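Local coordinates for protein homoserine O-acetyltransferase (Bacillus anthracis str. 'Ames Ancestor', PDB 3I1I) that probably transfers an acetyl group from acetyl-CoA to the hydroxyl of homoserine, an early step of methionine biosynthesis, using an alpha/beta-hydrolase fold, at residues Val44-His49 and Phe87-Asp92; Ile145-Ala150 and Met171-Ile176. All coordinates share one frame; numbering follows the deposited sequence.

Interaction 1: Val44-His49 and Phe87-Asp92; sequences VILICH and FVICTD
Two neighbouring parallel strands in the central sheet of the alpha/beta-hydrolase fold, Val44-Cys48 and Phe87-Thr91, form this wholly buried contact. Ile45 grips the second strand at both its amide and its carbonyl: Ile45 N donates to Phe87 O and Ile45 O accepts from Ile89 N, each at 2.9 Å. Next along, Ile47 N reaches Ile89 O at 2.8 Å in an almost straight bond (178° at the hydrogen). Beyond this the strands diverge, and a water links the two backbones there, accepting from His49 N and donating to Thr91 O. His49 points back toward the second strand, the edge of its ring at Thr91 and Asp92 with CD2 3.1 Å from Thr91 O, while NE2 is hydrogen-bonded to the backbone N of Asn93.

Branching at CB favours the extended backbone of these strands, and apolar side chains suit a sheet packed on both faces. On the face of Val44, Leu46 and Ile89, the Val44 branch CG1, anti to the backbone N (chi1 -176°), slants across the tip of Ile89 and meets its CD1 at 3.7 Å; Leu46 CD1 lies against Ile89 CB. Phe87 runs alongside Val44 and presents its ring edge to CG2. On the other face Ile47 CG1, set beside its own backbone N (chi1 -57°), touches Val88 CG1 at 3.6 Å.

Helix 129-142 packs on the first of these faces, through Ile140 against Ile89 and Gln136 against Leu46; Gln136 is also hydrogen-bonded to the Thr91 hydroxyl. Within the sheet, strand 150-154 flanks Val44-Cys48 and strand 24-34 lies beyond Phe87-Thr91, so the pair is interior, and Ile47 lies near the probable nucleophile elbow that follows strand 150-154.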
ATOM      1  N   VAL A  44      36.649 -18.658   6.995  1.00 21.61           N
ATOM      2  CA  VAL A  44      35.889 -17.444   6.684  1.00 21.33           C
ATOM      3  C   VAL A  44      34.387 -17.699   6.487  1.00 21.43           C
ATOM      4  O   VAL A  44      33.986 -18.575   5.709  1.00 21.40           O
ATOM      5  CB  VAL A  44      36.426 -16.742   5.408  1.00 21.78           C
ATOM      6  CG1 VAL A  44      35.680 -15.407   5.162  1.00 19.58           C
ATOM      7  CG2 VAL A  44      37.957 -16.535   5.515  1.00 20.48           C
ATOM      8  N   ILE A  45      33.574 -16.913   7.191  1.00 21.55           N
ATOM      9  CA  ILE A  45      32.121 -16.915   7.039  1.00 21.30           C
ATOM     10  C   ILE A  45      31.687 -15.529   6.607  1.00 21.73           C
ATOM     11  O   ILE A  45      31.990 -14.551   7.280  1.00 23.46           O
ATOM     12  CB  ILE A  45      31.423 -17.271   8.363  1.00 20.83           C
ATOM     13  CG1 ILE A  45      31.865 -18.672   8.823  1.00 21.02           C
ATOM     14  CG2 ILE A  45      29.933 -17.199   8.188  1.00 17.21           C
ATOM     15  CD1 ILE A  45      31.188 -19.237  10.128  1.00 18.91           C
ATOM     16  N   LEU A  46      31.007 -15.434   5.480  1.00 21.51           N
ATOM     17  CA  LEU A  46      30.481 -14.165   5.008  1.00 21.59           C
ATOM     18  C   LEU A  46      29.016 -14.086   5.396  1.00 21.30           C
ATOM     19  O   LEU A  46      28.283 -15.018   5.126  1.00 20.81           O
ATOM     20  CB  LEU A  46      30.637 -14.063   3.481  1.00 22.19           C
ATOM     21  CG  LEU A  46      30.047 -12.814   2.814  1.00 22.91           C
ATOM     22  CD1 LEU A  46      30.662 -11.511   3.365  1.00 21.24           C
ATOM     23  CD2 LEU A  46      30.156 -12.920   1.296  1.00 21.45           C
ATOM     24  N   ILE A  47      28.629 -13.004   6.079  1.00 21.66           N
ATOM     25  CA  ILE A  47      27.257 -12.703   6.503  1.00 21.32           C
ATOM     26  C   ILE A  47      26.737 -11.581   5.606  1.00 21.22           C
ATOM     27  O   ILE A  47      27.420 -10.584   5.372  1.00 19.76           O
ATOM     28  CB  ILE A  47      27.213 -12.125   7.950  1.00 22.37           C
ATOM     29  CG1 ILE A  47      27.862 -13.066   8.968  1.00 22.88           C
ATOM     30  CG2 ILE A  47      25.771 -11.839   8.410  1.00 22.28           C
ATOM     31  CD1 ILE A  47      27.233 -14.390   9.102  1.00 21.83           C
ATOM     32  N   CYS A  48      25.517 -11.723   5.117  1.00 21.59           N
ATOM     33  CA  CYS A  48      24.912 -10.721   4.256  1.00 22.04           C
ATOM     34  C   CYS A  48      23.720 -10.115   4.973  1.00 22.21           C
ATOM     35  O   CYS A  48      22.934 -10.846   5.593  1.00 21.84           O
ATOM     36  CB  CYS A  48      24.433 -11.389   3.002  1.00 22.24           C
ATOM     37  SG  CYS A  48      25.734 -12.300   2.164  1.00 25.93           S
ATOM     38  N   HIS A  49      23.558  -8.801   4.855  1.00 21.96           N
ATOM     39  CA  HIS A  49      22.527  -8.097   5.606  1.00 22.16           C
ATOM     40  C   HIS A  49      21.168  -7.959   4.903  1.00 22.56           C
ATOM     41  O   HIS A  49      21.068  -8.095   3.689  1.00 23.04           O
ATOM     42  CB  HIS A  49      23.075  -6.770   6.152  1.00 21.71           C
ATOM     43  CG  HIS A  49      23.036  -5.618   5.201  1.00 20.73           C
ATOM     44  ND1 HIS A  49      21.861  -5.023   4.794  1.00 18.98           N
ATOM     45  CD2 HIS A  49      24.035  -4.860   4.690  1.00 20.34           C
ATOM     46  CE1 HIS A  49      22.140  -3.984   4.024  1.00 19.12           C
ATOM     47  NE2 HIS A  49      23.455  -3.852   3.960  1.00 18.94           N
ATOM     48  N   PHE A  87      36.599 -16.423  11.084  1.00 24.98           N
ATOM     49  CA  PHE A  87      36.801 -15.044  10.697  1.00 24.15           C
ATOM     50  C   PHE A  87      35.519 -14.647   9.975  1.00 23.84           C
ATOM     51  O   PHE A  87      35.218 -15.183   8.907  1.00 24.33           O
ATOM     52  CB  PHE A  87      38.011 -14.957   9.772  1.00 23.88           C
ATOM     53  CG  PHE A  87      38.306 -13.582   9.299  1.00 23.40           C
ATOM     54  CD1 PHE A  87      38.658 -12.596  10.204  1.00 24.58           C
ATOM     55  CD2 PHE A  87      38.236 -13.272   7.973  1.00 22.44           C
ATOM     56  CE1 PHE A  87      38.934 -11.324   9.792  1.00 24.50           C
ATOM     57  CE2 PHE A  87      38.518 -11.985   7.533  1.00 23.96           C
ATOM     58  CZ  PHE A  87      38.870 -11.008   8.449  1.00 24.93           C
ATOM     59  N   VAL A  88      34.762 -13.713  10.539  1.00 23.29           N
ATOM     60  CA  VAL A  88      33.440 -13.382  10.015  1.00 22.73           C
ATOM     61  C   VAL A  88      33.454 -12.024   9.338  1.00 22.93           C
ATOM     62  O   VAL A  88      33.987 -11.078   9.903  1.00 22.94           O
ATOM     63  CB  VAL A  88      32.397 -13.383  11.153  1.00 23.29           C
ATOM     64  CG1 VAL A  88      30.996 -12.953  10.638  1.00 21.02           C
ATOM     65  CG2 VAL A  88      32.361 -14.745  11.847  1.00 21.07           C
ATOM     66  N   ILE A  89      32.895 -11.934   8.120  1.00 22.55           N
ATOM     67  CA  ILE A  89      32.839 -10.675   7.372  1.00 22.68           C
ATOM     68  C   ILE A  89      31.388 -10.302   7.064  1.00 23.04           C
ATOM     69  O   ILE A  89      30.546 -11.159   6.814  1.00 22.24           O
ATOM     70  CB  ILE A  89      33.549 -10.781   5.988  1.00 23.46           C
ATOM     71  CG1 ILE A  89      34.941 -11.393   6.136  1.00 23.77           C
ATOM     72  CG2 ILE A  89      33.587  -9.385   5.264  1.00 21.66           C
ATOM     73  CD1 ILE A  89      35.619 -11.776   4.784  1.00 23.82           C
ATOM     74  N   CYS A  90      31.103  -9.009   7.055  1.00 23.89           N
ATOM     75  CA  CYS A  90      29.808  -8.517   6.643  1.00 24.05           C
ATOM     76  C   CYS A  90      30.002  -7.187   5.974  1.00 23.63           C
ATOM     77  O   CYS A  90      30.792  -6.388   6.436  1.00 24.33           O
ATOM     78  CB  CYS A  90      28.937  -8.354   7.878  1.00 24.85           C
ATOM     79  SG  CYS A  90      27.211  -7.970   7.466  1.00 26.25           S
ATOM     80  N   THR A  91      29.239  -6.935   4.927  1.00 23.27           N
ATOM     81  CA  THR A  91      29.418  -5.771   4.072  1.00 23.17           C
ATOM     82  C   THR A  91      28.118  -4.965   3.933  1.00 23.42           C
ATOM     83  O   THR A  91      27.031  -5.508   4.099  1.00 23.62           O
ATOM     84  CB  THR A  91      29.862  -6.230   2.646  1.00 23.04           C
ATOM     85  OG1 THR A  91      28.806  -6.977   2.037  1.00 24.80           O
ATOM     86  CG2 THR A  91      31.133  -7.114   2.695  1.00 21.79           C
ATOM     87  N   ASP A  92      28.226  -3.682   3.603  1.00 23.09           N
ATOM     88  CA  ASP A  92      27.057  -2.881   3.287  1.00 23.33           C
ATOM     89  C   ASP A  92      26.583  -3.152   1.836  1.00 23.30           C
ATOM     90  O   ASP A  92      27.369  -3.112   0.915  1.00 23.50           O
ATOM     91  CB  ASP A  92      27.363  -1.378   3.359  1.00 23.71           C
ATOM     92  CG  ASP A  92      27.750  -0.884   4.745  1.00 23.58           C
ATOM     93  OD1 ASP A  92      27.179  -1.334   5.763  1.00 21.19           O
ATOM     94  OD2 ASP A  92      28.613   0.025   4.776  1.00 24.48           O
TER
HETATM   95  O   HOH W   1      25.509  -7.609   3.132  1.00 23.75           O

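Interaction 2: Ile145-Ala150 and Met171-Ile176; sequences IARLHA and MVERMI
With chi1 at -174°, His149 swings its ring anti to its backbone N, while Arg174, extended from CG to NE, turns at its last torsion (72°) to lay its guanidinium on that ring. The planes are 24° apart and the centres 3.6 Å, with Arg174 NH1 over the middle of the ring. Arg174 NH1 also donates to His149 O at 2.8 Å, the oxygen lying in the guanidinium plane, and to Glu173 OE1 at 2.9 Å in a salt bridge. Glu173 OE2 sits over one face of the Arg147 guanidinium, a long charge pairing to which no N-H points. Alongside, the backbones join: Leu148 N bonds Met171 O at 2.7 Å and Glu173 N bonds Leu148 O at 3.1 Å. Selenomethionine Met171, its chain bent at chi3, packs against the Ala146 carbonyl with CG 3.3 Å from Ala146 O.

His149 NE2 is hydrogen-bonded to Leu369 O and Arg174 NH2 to Arg371 O, which ties the stack to the C-terminal part of the chain. Arginine suits this place: its flat cation stacks on the ring by one face while NH1 donates to both carbonyl and carboxylate; Glu173, between two arginines, is probably held as the anion.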
ATOM      1  N   ILE A 145      41.433 -14.617  -0.101  1.00 27.47           N
ATOM      2  CA  ILE A 145      40.623 -15.732   0.388  1.00 26.83           C
ATOM      3  C   ILE A 145      40.087 -16.479  -0.827  1.00 27.08           C
ATOM      4  O   ILE A 145      39.498 -15.871  -1.736  1.00 26.92           O
ATOM      5  CB  ILE A 145      39.450 -15.228   1.274  1.00 26.54           C
ATOM      6  CG1 ILE A 145      40.015 -14.487   2.511  1.00 28.17           C
ATOM      7  CG2 ILE A 145      38.541 -16.395   1.663  1.00 25.80           C
ATOM      8  CD1 ILE A 145      39.041 -13.546   3.302  1.00 24.41           C
ATOM      9  N   ALA A 146      40.269 -17.789  -0.860  1.00 26.72           N
ATOM     10  CA  ALA A 146      39.883 -18.547  -2.053  1.00 27.89           C
ATOM     11  C   ALA A 146      38.505 -19.183  -1.862  1.00 28.09           C
ATOM     12  O   ALA A 146      37.782 -19.429  -2.807  1.00 28.37           O
ATOM     13  CB  ALA A 146      40.957 -19.659  -2.411  1.00 26.19           C
ATOM     14  N   ARG A 147      38.161 -19.448  -0.620  1.00 29.00           N
ATOM     15  CA  ARG A 147      37.012 -20.255  -0.305  1.00 29.64           C
ATOM     16  C   ARG A 147      36.334 -19.737   0.945  1.00 28.15           C
ATOM     17  O   ARG A 147      37.020 -19.252   1.862  1.00 29.65           O
ATOM     18  CB  ARG A 147      37.506 -21.638  -0.012  1.00 30.70           C
ATOM     19  CG  ARG A 147      37.406 -22.569  -1.146  1.00 36.09           C
ATOM     20  CD  ARG A 147      37.917 -23.926  -0.708  1.00 42.25           C
ATOM     21  NE  ARG A 147      36.949 -24.957  -1.008  1.00 48.64           N
ATOM     22  CZ  ARG A 147      37.092 -26.240  -0.687  1.00 54.82           C
ATOM     23  NH1 ARG A 147      38.192 -26.660  -0.051  1.00 56.46           N
ATOM     24  NH2 ARG A 147      36.132 -27.117  -1.026  1.00 57.48           N
ATOM     25  N   LEU A 148      35.009 -19.835   0.989  1.00 25.37           N
ATOM     26  CA  LEU A 148      34.259 -19.485   2.173  1.00 23.05           C
ATOM     27  C   LEU A 148      33.853 -20.762   2.895  1.00 21.54           C
ATOM     28  O   LEU A 148      33.366 -21.685   2.286  1.00 21.01           O
ATOM     29  CB  LEU A 148      33.032 -18.669   1.789  1.00 22.53           C
ATOM     30  CG  LEU A 148      33.303 -17.335   1.086  1.00 21.81           C
ATOM     31  CD1 LEU A 148      32.015 -16.614   0.696  1.00 16.36           C
ATOM     32  CD2 LEU A 148      34.217 -16.436   1.931  1.00 20.89           C
ATOM     33  N   HIS A 149      34.048 -20.812   4.195  1.00 20.51           N
ATOM     34  CA  HIS A 149      33.557 -21.933   5.009  1.00 20.29           C
ATOM     35  C   HIS A 149      32.029 -21.919   4.968  1.00 19.58           C
ATOM     36  O   HIS A 149      31.401 -22.966   4.947  1.00 18.34           O
ATOM     37  CB  HIS A 149      34.045 -21.782   6.464  1.00 20.60           C
ATOM     38  CG  HIS A 149      33.729 -22.950   7.346  1.00 21.25           C
ATOM     39  ND1 HIS A 149      34.479 -24.113   7.349  1.00 23.10           N
ATOM     40  CD2 HIS A 149      32.756 -23.130   8.269  1.00 21.76           C
ATOM     41  CE1 HIS A 149      33.960 -24.967   8.216  1.00 23.30           C
ATOM     42  NE2 HIS A 149      32.915 -24.394   8.789  1.00 22.69           N
ATOM     43  N   ALA A 150      31.446 -20.719   4.942  1.00 19.82           N
ATOM     44  CA  ALA A 150      29.975 -20.534   4.808  1.00 20.69           C
ATOM     45  C   ALA A 150      29.660 -19.133   4.345  1.00 20.58           C
ATOM     46  O   ALA A 150      30.428 -18.191   4.619  1.00 21.26           O
ATOM     47  CB  ALA A 150      29.203 -20.807   6.158  1.00 19.11           C
HETATM   48  N   MSE A 171      33.688 -21.822  -4.623  1.00 30.81           N
HETATM   49  CA  MSE A 171      34.131 -21.033  -3.497  1.00 29.16           C
HETATM   50  C   MSE A 171      33.307 -21.211  -2.257  1.00 28.45           C
HETATM   51  O   MSE A 171      33.735 -20.763  -1.222  1.00 30.32           O
HETATM   52  CB  MSE A 171      34.102 -19.544  -3.839  1.00 29.36           C
HETATM   53  CG  MSE A 171      35.164 -19.094  -4.832  1.00 27.84           C
HETATM   54 SE   MSE A 171      35.086 -17.200  -5.171  0.65 26.73          SE
HETATM   55  CE  MSE A 171      35.874 -16.593  -3.470  1.00 24.21           C
ATOM     56  N   VAL A 172      32.141 -21.842  -2.326  1.00 26.79           N
ATOM     57  CA  VAL A 172      31.231 -21.878  -1.189  1.00 25.44           C
ATOM     58  C   VAL A 172      31.068 -23.293  -0.632  1.00 25.15           C
ATOM     59  O   VAL A 172      30.516 -24.174  -1.270  1.00 25.26           O
ATOM     60  CB  VAL A 172      29.849 -21.313  -1.588  1.00 25.42           C
ATOM     61  CG1 VAL A 172      28.867 -21.363  -0.408  1.00 25.12           C
ATOM     62  CG2 VAL A 172      29.969 -19.883  -2.155  1.00 24.70           C
ATOM     63  N   GLU A 173      31.508 -23.514   0.588  1.00 25.22           N
ATOM     64  CA  GLU A 173      31.379 -24.832   1.193  1.00 25.49           C
ATOM     65  C   GLU A 173      29.983 -25.104   1.719  1.00 23.99           C
ATOM     66  O   GLU A 173      29.490 -26.251   1.653  1.00 23.05           O
ATOM     67  CB  GLU A 173      32.385 -25.000   2.317  1.00 26.05           C
ATOM     68  CG  GLU A 173      33.804 -24.927   1.790  1.00 28.99           C
ATOM     69  CD  GLU A 173      34.860 -25.178   2.839  1.00 32.31           C
ATOM     70  OE1 GLU A 173      34.555 -25.631   3.967  1.00 37.99           O
ATOM     71  OE2 GLU A 173      36.027 -24.929   2.514  1.00 39.74           O
ATOM     72  N   ARG A 174      29.372 -24.044   2.243  1.00 22.78           N
ATOM     73  CA  ARG A 174      28.122 -24.131   2.958  1.00 22.27           C
ATOM     74  C   ARG A 174      27.337 -22.883   2.734  1.00 22.03           C
ATOM     75  O   ARG A 174      27.879 -21.793   2.786  1.00 21.65           O
ATOM     76  CB  ARG A 174      28.378 -24.259   4.436  1.00 22.16           C
ATOM     77  CG  ARG A 174      29.135 -25.490   4.824  1.00 22.40           C
ATOM     78  CD  ARG A 174      29.450 -25.517   6.328  1.00 23.14           C
ATOM     79  NE  ARG A 174      30.392 -26.573   6.636  1.00 22.28           N
ATOM     80  CZ  ARG A 174      31.688 -26.551   6.311  1.00 26.22           C
ATOM     81  NH1 ARG A 174      32.243 -25.507   5.688  1.00 23.51           N
ATOM     82  NH2 ARG A 174      32.450 -27.595   6.612  1.00 26.78           N
HETATM   83  N   MSE A 175      26.038 -23.026   2.522  1.00 22.39           N
HETATM   84  CA  MSE A 175      25.168 -21.851   2.432  1.00 22.11           C
HETATM   85  C   MSE A 175      24.000 -22.000   3.407  1.00 21.59           C
HETATM   86  O   MSE A 175      23.382 -23.040   3.459  1.00 22.32           O
HETATM   87  CB  MSE A 175      24.675 -21.678   1.018  1.00 21.66           C
HETATM   88  CG  MSE A 175      23.934 -20.373   0.801  1.00 23.98           C
HETATM   89 SE   MSE A 175      22.011 -20.611   1.031  0.65 25.91          SE
HETATM   90  CE  MSE A 175      21.706 -21.562  -0.637  1.00 25.57           C
ATOM     91  N   ILE A 176      23.723 -20.977   4.204  1.00 20.87           N
ATOM     92  CA  ILE A 176      22.597 -21.031   5.136  1.00 20.08           C
ATOM     93  C   ILE A 176      21.711 -19.851   4.789  1.00 19.50           C
ATOM     94  O   ILE A 176      22.133 -18.703   4.860  1.00 19.55           O
ATOM     95  CB  ILE A 176      23.021 -20.898   6.610  1.00 20.39           C
ATOM     96  CG1 ILE A 176      24.049 -21.975   6.994  1.00 21.91           C
ATOM     97  CG2 ILE A 176      21.786 -20.971   7.520  1.00 19.45           C
ATOM     98  CD1 ILE A 176      24.442 -21.988   8.490  1.00 22.14           C
TER
HETATM   99  O   HOH W   2      36.796 -24.478   5.632  1.00 26.54           O

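Overall arrangement
From the N terminus, strand 44-48 comes first, and interaction 1 closes a loop of 37 largely irregular residues when 87-92 returns beside it. Helix 129-142 follows, and its connection leads into 145-150; interaction 2 then closes a second, shorter loop, which holds the rest of strand 150-154 and helix 156-167; with strand 174-178 these make a beta-alpha-beta crossover. The two closures are in series, neither nested nor crossed. They nevertheless adjoin, their centres about 11 Å apart: Val44 O probably hydrogen-bonds to His149 N at 2.7 Å, and Leu46 N to Ala150 O. Strand 44-48 thereby links both contacts, and together they connect neighbouring strands from 87-91 to 174-178 in one sheet.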